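Local coordinates for uncharacterized protein (Pyrococcus horikoshii, PDB 1ZJJ) that is uncharacterized but probably acts as a magnesium-dependent phosphatase of the haloacid dehalogenase (HAD) superfamily, at residues 1-13 / 196-210. Sequence-based numbering, arbitrary orientation.
With MG (magnesium ion), chain D.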
loop_
_atom_site.group_PDB
_atom_site.type_symbol
_atom_site.label_atom_id
_atom_site.label_comp_id
_atom_site.label_asym_id
_atom_site.label_seq_id
_atom_site.Cartn_x
_atom_site.Cartn_y
_atom_site.Cartn_z
ATOM N N MET B 1 -21.616 -21.871 -29.902
ATOM C CA MET B 1 -22.162 -22.127 -28.548
ATOM C C MET B 1 -21.580 -21.117 -27.575
ATOM O O MET B 1 -20.565 -21.364 -26.909
ATOM C CB MET B 1 -21.817 -23.551 -28.107
ATOM C CG MET B 1 -22.106 -24.607 -29.170
ATOM S SD MET B 1 -23.676 -24.283 -30.006
ATOM C CE MET B 1 -24.839 -25.025 -28.837
ATOM N N VAL B 2 -22.228 -19.959 -27.533
ATOM C CA VAL B 2 -21.816 -18.853 -26.688
ATOM C C VAL B 2 -22.236 -18.978 -25.222
ATOM O O VAL B 2 -23.341 -19.419 -24.910
ATOM C CB VAL B 2 -22.389 -17.537 -27.244
ATOM C CG1 VAL B 2 -22.064 -16.368 -26.303
ATOM C CG2 VAL B 2 -21.818 -17.260 -28.626
ATOM N N ALA B 3 -21.329 -18.564 -24.340
ATOM C CA ALA B 3 -21.550 -18.543 -22.899
ATOM C C ALA B 3 -21.252 -17.101 -22.501
ATOM O O ALA B 3 -20.261 -16.522 -22.948
ATOM C CB ALA B 3 -20.596 -19.520 -22.177
ATOM N N ILE B 4 -22.106 -16.512 -21.677
ATOM C CA ILE B 4 -21.901 -15.128 -21.293
ATOM C C ILE B 4 -21.522 -14.984 -19.824
ATOM O O ILE B 4 -22.188 -15.511 -18.936
ATOM C CB ILE B 4 -23.169 -14.283 -21.601
ATOM C CG1 ILE B 4 -23.603 -14.509 -23.061
ATOM C CG2 ILE B 4 -22.881 -12.800 -21.366
ATOM C CD1 ILE B 4 -24.899 -13.815 -23.447
ATOM N N ILE B 5 -20.431 -14.268 -19.587
ATOM C CA ILE B 5 -19.935 -14.028 -18.238
ATOM C C ILE B 5 -20.256 -12.576 -17.856
ATOM O O ILE B 5 -19.919 -11.648 -18.597
ATOM C CB ILE B 5 -18.402 -14.240 -18.182
ATOM C CG1 ILE B 5 -18.028 -15.564 -18.856
ATOM C CG2 ILE B 5 -17.923 -14.212 -16.730
ATOM C CD1 ILE B 5 -18.699 -16.786 -18.262
ATOM N N PHE B 6 -20.911 -12.381 -16.711
ATOM C CA PHE B 6 -21.270 -11.036 -16.258
ATOM C C PHE B 6 -20.588 -10.585 -14.977
ATOM O O PHE B 6 -20.551 -11.317 -13.984
ATOM C CB PHE B 6 -22.770 -10.901 -15.964
ATOM C CG PHE B 6 -23.671 -11.188 -17.131
ATOM C CD1 PHE B 6 -24.017 -12.494 -17.448
ATOM C CD2 PHE B 6 -24.210 -10.147 -17.883
ATOM C CE1 PHE B 6 -24.897 -12.763 -18.491
ATOM C CE2 PHE B 6 -25.092 -10.406 -18.932
ATOM C CZ PHE B 6 -25.434 -11.718 -19.234
ATOM N N ASP B 7 -20.072 -9.362 -15.001
ATOM C CA ASP B 7 -19.506 -8.772 -13.799
ATOM C C ASP B 7 -20.798 -8.434 -13.061
ATOM O O ASP B 7 -21.863 -8.418 -13.681
ATOM C CB ASP B 7 -18.754 -7.487 -14.120
ATOM C CG ASP B 7 -18.484 -6.659 -12.885
ATOM O OD1 ASP B 7 -17.710 -7.107 -12.011
ATOM O OD2 ASP B 7 -19.064 -5.567 -12.790
ATOM N N MET B 8 -20.730 -8.153 -11.764
ATOM C CA MET B 8 -21.949 -7.858 -11.021
ATOM C C MET B 8 -22.265 -6.383 -10.742
ATOM O O MET B 8 -23.129 -5.799 -11.404
ATOM C CB MET B 8 -21.949 -8.668 -9.721
ATOM C CG MET B 8 -21.852 -10.169 -9.991
ATOM S SD MET B 8 -21.832 -11.235 -8.530
ATOM C CE MET B 8 -23.525 -11.519 -8.311
ATOM N N ASP B 9 -21.584 -5.778 -9.774
ATOM C CA ASP B 9 -21.854 -4.381 -9.428
ATOM C C ASP B 9 -21.652 -3.445 -10.624
ATOM O O ASP B 9 -20.598 -3.444 -11.246
ATOM C CB ASP B 9 -20.961 -3.931 -8.269
ATOM C CG ASP B 9 -21.460 -2.656 -7.620
ATOM O OD1 ASP B 9 -20.680 -2.003 -6.891
ATOM O OD2 ASP B 9 -22.645 -2.313 -7.830
ATOM N N GLY B 10 -22.668 -2.649 -10.941
ATOM C CA GLY B 10 -22.564 -1.740 -12.069
ATOM C C GLY B 10 -23.022 -2.397 -13.362
ATOM O O GLY B 10 -23.073 -1.756 -14.408
ATOM N N VAL B 11 -23.367 -3.680 -13.278
ATOM C CA VAL B 11 -23.816 -4.444 -14.436
ATOM C C VAL B 11 -25.192 -5.084 -14.201
ATOM O O VAL B 11 -26.133 -4.855 -14.962
ATOM C CB VAL B 11 -22.786 -5.550 -14.788
ATOM C CG1 VAL B 11 -23.229 -6.325 -16.032
ATOM C CG2 VAL B 11 -21.413 -4.914 -15.026
ATOM N N LEU B 12 -25.308 -5.877 -13.140
ATOM C CA LEU B 12 -26.569 -6.549 -12.830
ATOM C C LEU B 12 -27.397 -5.722 -11.858
ATOM O O LEU B 12 -28.595 -5.955 -11.673
ATOM C CB LEU B 12 -26.291 -7.931 -12.236
ATOM C CG LEU B 12 -25.497 -8.888 -13.133
ATOM C CD1 LEU B 12 -25.270 -10.212 -12.405
ATOM C CD2 LEU B 12 -26.255 -9.118 -14.431
ATOM N N TYR B 13 -26.737 -4.762 -11.228
ATOM C CA TYR B 13 -27.369 -3.869 -10.275
ATOM C C TYR B 13 -26.352 -2.786 -9.973
ATOM O O TYR B 13 -25.194 -2.889 -10.368
ATOM C CB TYR B 13 -27.740 -4.627 -8.995
ATOM C CG TYR B 13 -26.570 -5.309 -8.318
ATOM C CD1 TYR B 13 -25.678 -4.589 -7.521
ATOM C CD2 TYR B 13 -26.347 -6.678 -8.485
ATOM C CE1 TYR B 13 -24.595 -5.215 -6.904
ATOM C CE2 TYR B 13 -25.269 -7.314 -7.878
ATOM C CZ TYR B 13 -24.398 -6.581 -7.088
ATOM O OH TYR B 13 -23.346 -7.235 -6.483
ATOM N N VAL B 196 -13.115 -19.747 -15.233
ATOM C CA VAL B 196 -14.236 -19.607 -16.161
ATOM C C VAL B 196 -14.176 -20.717 -17.207
ATOM O O VAL B 196 -15.177 -21.353 -17.513
ATOM C CB VAL B 196 -14.195 -18.231 -16.883
ATOM C CG1 VAL B 196 -15.201 -18.207 -18.031
ATOM C CG2 VAL B 196 -14.498 -17.107 -15.895
ATOM N N ARG B 197 -12.982 -20.938 -17.746
ATOM C CA ARG B 197 -12.759 -21.951 -18.771
ATOM C C ARG B 197 -13.090 -23.356 -18.334
ATOM O O ARG B 197 -13.591 -24.170 -19.109
ATOM C CB ARG B 197 -11.306 -21.920 -19.232
ATOM C CG ARG B 197 -11.154 -21.300 -20.578
ATOM C CD ARG B 197 -12.053 -22.019 -21.549
ATOM N NE ARG B 197 -12.226 -21.256 -22.768
ATOM C CZ ARG B 197 -13.291 -21.314 -23.552
ATOM N NH1 ARG B 197 -14.315 -22.101 -23.261
ATOM N NH2 ARG B 197 -13.308 -20.577 -24.642
ATOM N N GLU B 198 -12.759 -23.634 -17.087
ATOM C CA GLU B 198 -12.990 -24.919 -16.462
ATOM C C GLU B 198 -14.498 -25.191 -16.387
ATOM O O GLU B 198 -14.950 -26.322 -16.550
ATOM C CB GLU B 198 -12.338 -24.881 -15.059
ATOM C CG GLU B 198 -12.800 -25.913 -14.044
ATOM C CD GLU B 198 -12.552 -27.326 -14.480
ATOM O OE1 GLU B 198 -11.622 -27.561 -15.278
ATOM O OE2 GLU B 198 -13.302 -28.214 -14.023
ATOM N N MET B 199 -15.272 -24.132 -16.171
ATOM C CA MET B 199 -16.729 -24.246 -16.073
ATOM C C MET B 199 -17.369 -24.392 -17.463
ATOM O O MET B 199 -18.295 -25.164 -17.654
ATOM C CB MET B 199 -17.312 -23.014 -15.393
ATOM C CG MET B 199 -18.816 -23.079 -15.196
ATOM S SD MET B 199 -19.473 -21.634 -14.335
ATOM C CE MET B 199 -18.402 -21.598 -12.905
ATOM N N PHE B 200 -16.862 -23.628 -18.420
ATOM C CA PHE B 200 -17.359 -23.667 -19.776
ATOM C C PHE B 200 -16.176 -23.993 -20.687
ATOM O O PHE B 200 -15.547 -23.109 -21.236
ATOM C CB PHE B 200 -17.945 -22.311 -20.155
ATOM C CG PHE B 200 -18.974 -21.795 -19.194
ATOM C CD1 PHE B 200 -20.248 -22.348 -19.144
ATOM C CD2 PHE B 200 -18.653 -20.762 -18.319
ATOM C CE1 PHE B 200 -21.196 -21.879 -18.227
ATOM C CE2 PHE B 200 -19.584 -20.289 -17.405
ATOM C CZ PHE B 200 -20.855 -20.847 -17.354
ATOM N N PRO B 201 -15.862 -25.282 -20.875
ATOM C CA PRO B 201 -14.761 -25.811 -21.697
ATOM C C PRO B 201 -14.495 -25.397 -23.153
ATOM O O PRO B 201 -13.408 -24.936 -23.449
ATOM C CB PRO B 201 -14.931 -27.329 -21.562
ATOM C CG PRO B 201 -15.490 -27.507 -20.216
ATOM C CD PRO B 201 -16.564 -26.379 -20.205
ATOM N N GLY B 202 -15.464 -25.544 -24.047
ATOM C CA GLY B 202 -15.194 -25.177 -25.428
ATOM C C GLY B 202 -16.061 -24.063 -26.010
ATOM O O GLY B 202 -16.061 -23.854 -27.212
ATOM N N GLU B 203 -16.801 -23.336 -25.174
ATOM C CA GLU B 203 -17.700 -22.269 -25.642
ATOM C C GLU B 203 -17.006 -20.985 -26.088
ATOM O O GLU B 203 -15.857 -20.705 -25.715
ATOM C CB GLU B 203 -18.731 -21.903 -24.545
ATOM C CG GLU B 203 -19.870 -22.904 -24.420
ATOM C CD GLU B 203 -19.699 -23.839 -23.274
ATOM O OE1 GLU B 203 -20.695 -24.487 -22.918
ATOM O OE2 GLU B 203 -18.591 -23.933 -22.712
ATOM N N GLU B 204 -17.746 -20.187 -26.856
ATOM C CA GLU B 204 -17.238 -18.895 -27.309
ATOM C C GLU B 204 -17.656 -18.051 -26.123
ATOM O O GLU B 204 -18.839 -17.984 -25.804
ATOM C CB GLU B 204 -17.978 -18.430 -28.556
ATOM C CG GLU B 204 -17.797 -16.959 -28.815
ATOM C CD GLU B 204 -18.591 -16.480 -30.010
ATOM O OE1 GLU B 204 -18.629 -15.252 -30.217
ATOM O OE2 GLU B 204 -19.172 -17.322 -30.741
ATOM N N LEU B 205 -16.696 -17.418 -25.467
ATOM C CA LEU B 205 -16.983 -16.624 -24.279
ATOM C C LEU B 205 -17.164 -15.136 -24.508
ATOM O O LEU B 205 -16.424 -14.525 -25.275
ATOM C CB LEU B 205 -15.866 -16.821 -23.246
ATOM C CG LEU B 205 -15.540 -18.249 -22.808
ATOM C CD1 LEU B 205 -14.351 -18.230 -21.850
ATOM C CD2 LEU B 205 -16.763 -18.868 -22.149
ATOM N N TRP B 206 -18.159 -14.570 -23.827
ATOM C CA TRP B 206 -18.447 -13.138 -23.875
ATOM C C TRP B 206 -18.299 -12.614 -22.445
ATOM O O TRP B 206 -18.714 -13.276 -21.492
ATOM C CB TRP B 206 -19.881 -12.865 -24.325
ATOM C CG TRP B 206 -20.171 -13.100 -25.776
ATOM C CD1 TRP B 206 -19.365 -13.707 -26.701
ATOM C CD2 TRP B 206 -21.389 -12.776 -26.456
ATOM N NE1 TRP B 206 -20.013 -13.786 -27.912
ATOM C CE2 TRP B 206 -21.256 -13.223 -27.790
ATOM C CE3 TRP B 206 -22.582 -12.154 -26.063
ATOM C CZ2 TRP B 206 -22.274 -13.068 -28.738
ATOM C CZ3 TRP B 206 -23.596 -12.000 -27.004
ATOM C CH2 TRP B 206 -23.434 -12.457 -28.327
ATOM N N MET B 207 -17.710 -11.435 -22.302
ATOM C CA MET B 207 -17.522 -10.816 -20.990
ATOM C C MET B 207 -18.278 -9.493 -20.971
ATOM O O MET B 207 -18.072 -8.639 -21.830
ATOM C CB MET B 207 -16.038 -10.552 -20.732
ATOM C CG MET B 207 -15.727 -9.907 -19.386
ATOM S SD MET B 207 -16.080 -11.010 -18.005
ATOM C CE MET B 207 -16.745 -9.845 -16.783
ATOM N N VAL B 208 -19.160 -9.328 -19.995
ATOM C CA VAL B 208 -19.937 -8.102 -19.875
ATOM C C VAL B 208 -19.569 -7.401 -18.569
ATOM O O VAL B 208 -19.766 -7.955 -17.481
ATOM C CB VAL B 208 -21.450 -8.400 -19.870
ATOM C CG1 VAL B 208 -22.225 -7.112 -19.729
ATOM C CG2 VAL B 208 -21.850 -9.153 -21.138
ATOM N N GLY B 209 -19.031 -6.189 -18.673
ATOM C CA GLY B 209 -18.636 -5.457 -17.477
ATOM C C GLY B 209 -18.758 -3.953 -17.592
ATOM O O GLY B 209 -19.119 -3.428 -18.648
ATOM N N ASP B 210 -18.460 -3.251 -16.500
ATOM C CA ASP B 210 -18.536 -1.792 -16.487
ATOM C C ASP B 210 -17.183 -1.148 -16.205
ATOM O O ASP B 210 -17.073 0.077 -16.218
ATOM C CB ASP B 210 -19.538 -1.311 -15.438
ATOM C CG ASP B 210 -19.073 -1.597 -14.033
ATOM O OD1 ASP B 210 -18.795 -2.778 -13.765
ATOM O OD2 ASP B 210 -18.979 -0.656 -13.213
HETATM MG MG MG D . -18.390 -3.781 -11.781
HETATM O O HOH W 1 -17.950 -4.657 -9.984
HETATM O O HOH W 2 -17.905 -1.817 -11.031
HETATM O O HOH W 3 -16.388 -4.196 -12.442
#
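W206 lays the face of its indole over V2, whose CG1, anti to the backbone N (chi1 175°), sits 3.5 Å from the five-membered ring centroid in a CH-pi contact. In the ring plane, W206 NE1 donates to E204 OE1 (3.1 Å), meeting it from above the carboxylate and fixing the indole's rotation; I4 CD1 packs obliquely against W206 CE3. With W206 cut back to an alanine, V2 CG1 and I4 CD1 would probably lose their aromatic cover and E204 OE1 its indole donor. The strands carrying these side chains, 2-6 and 204-209, pair in parallel at the centre of the HAD Rossmann-like sheet, I5 N hydrogen-bonding to W206 O (2.7 Å). On the A3 and I5 face, helix 190-199 and the turn after it cover the sheet: A3 CB lies over one face of F200, and I5 CD1 reaches both F200 CE2 (3.7 Å) and V196 CG1 (3.8 Å). Past the strand ends, D7 OD2 (2.2 Å), the main-chain carbonyl D9 O and D210 OD1 bind magnesium with three waters. D7 OD1 forms a salt bridge with K187 and D210 OD2 accepts from V233 N, holding each carboxylate's second oxygen; the 3.0 Å approach of D7 OD2 to D210 OD1 follows from their sharing one metal.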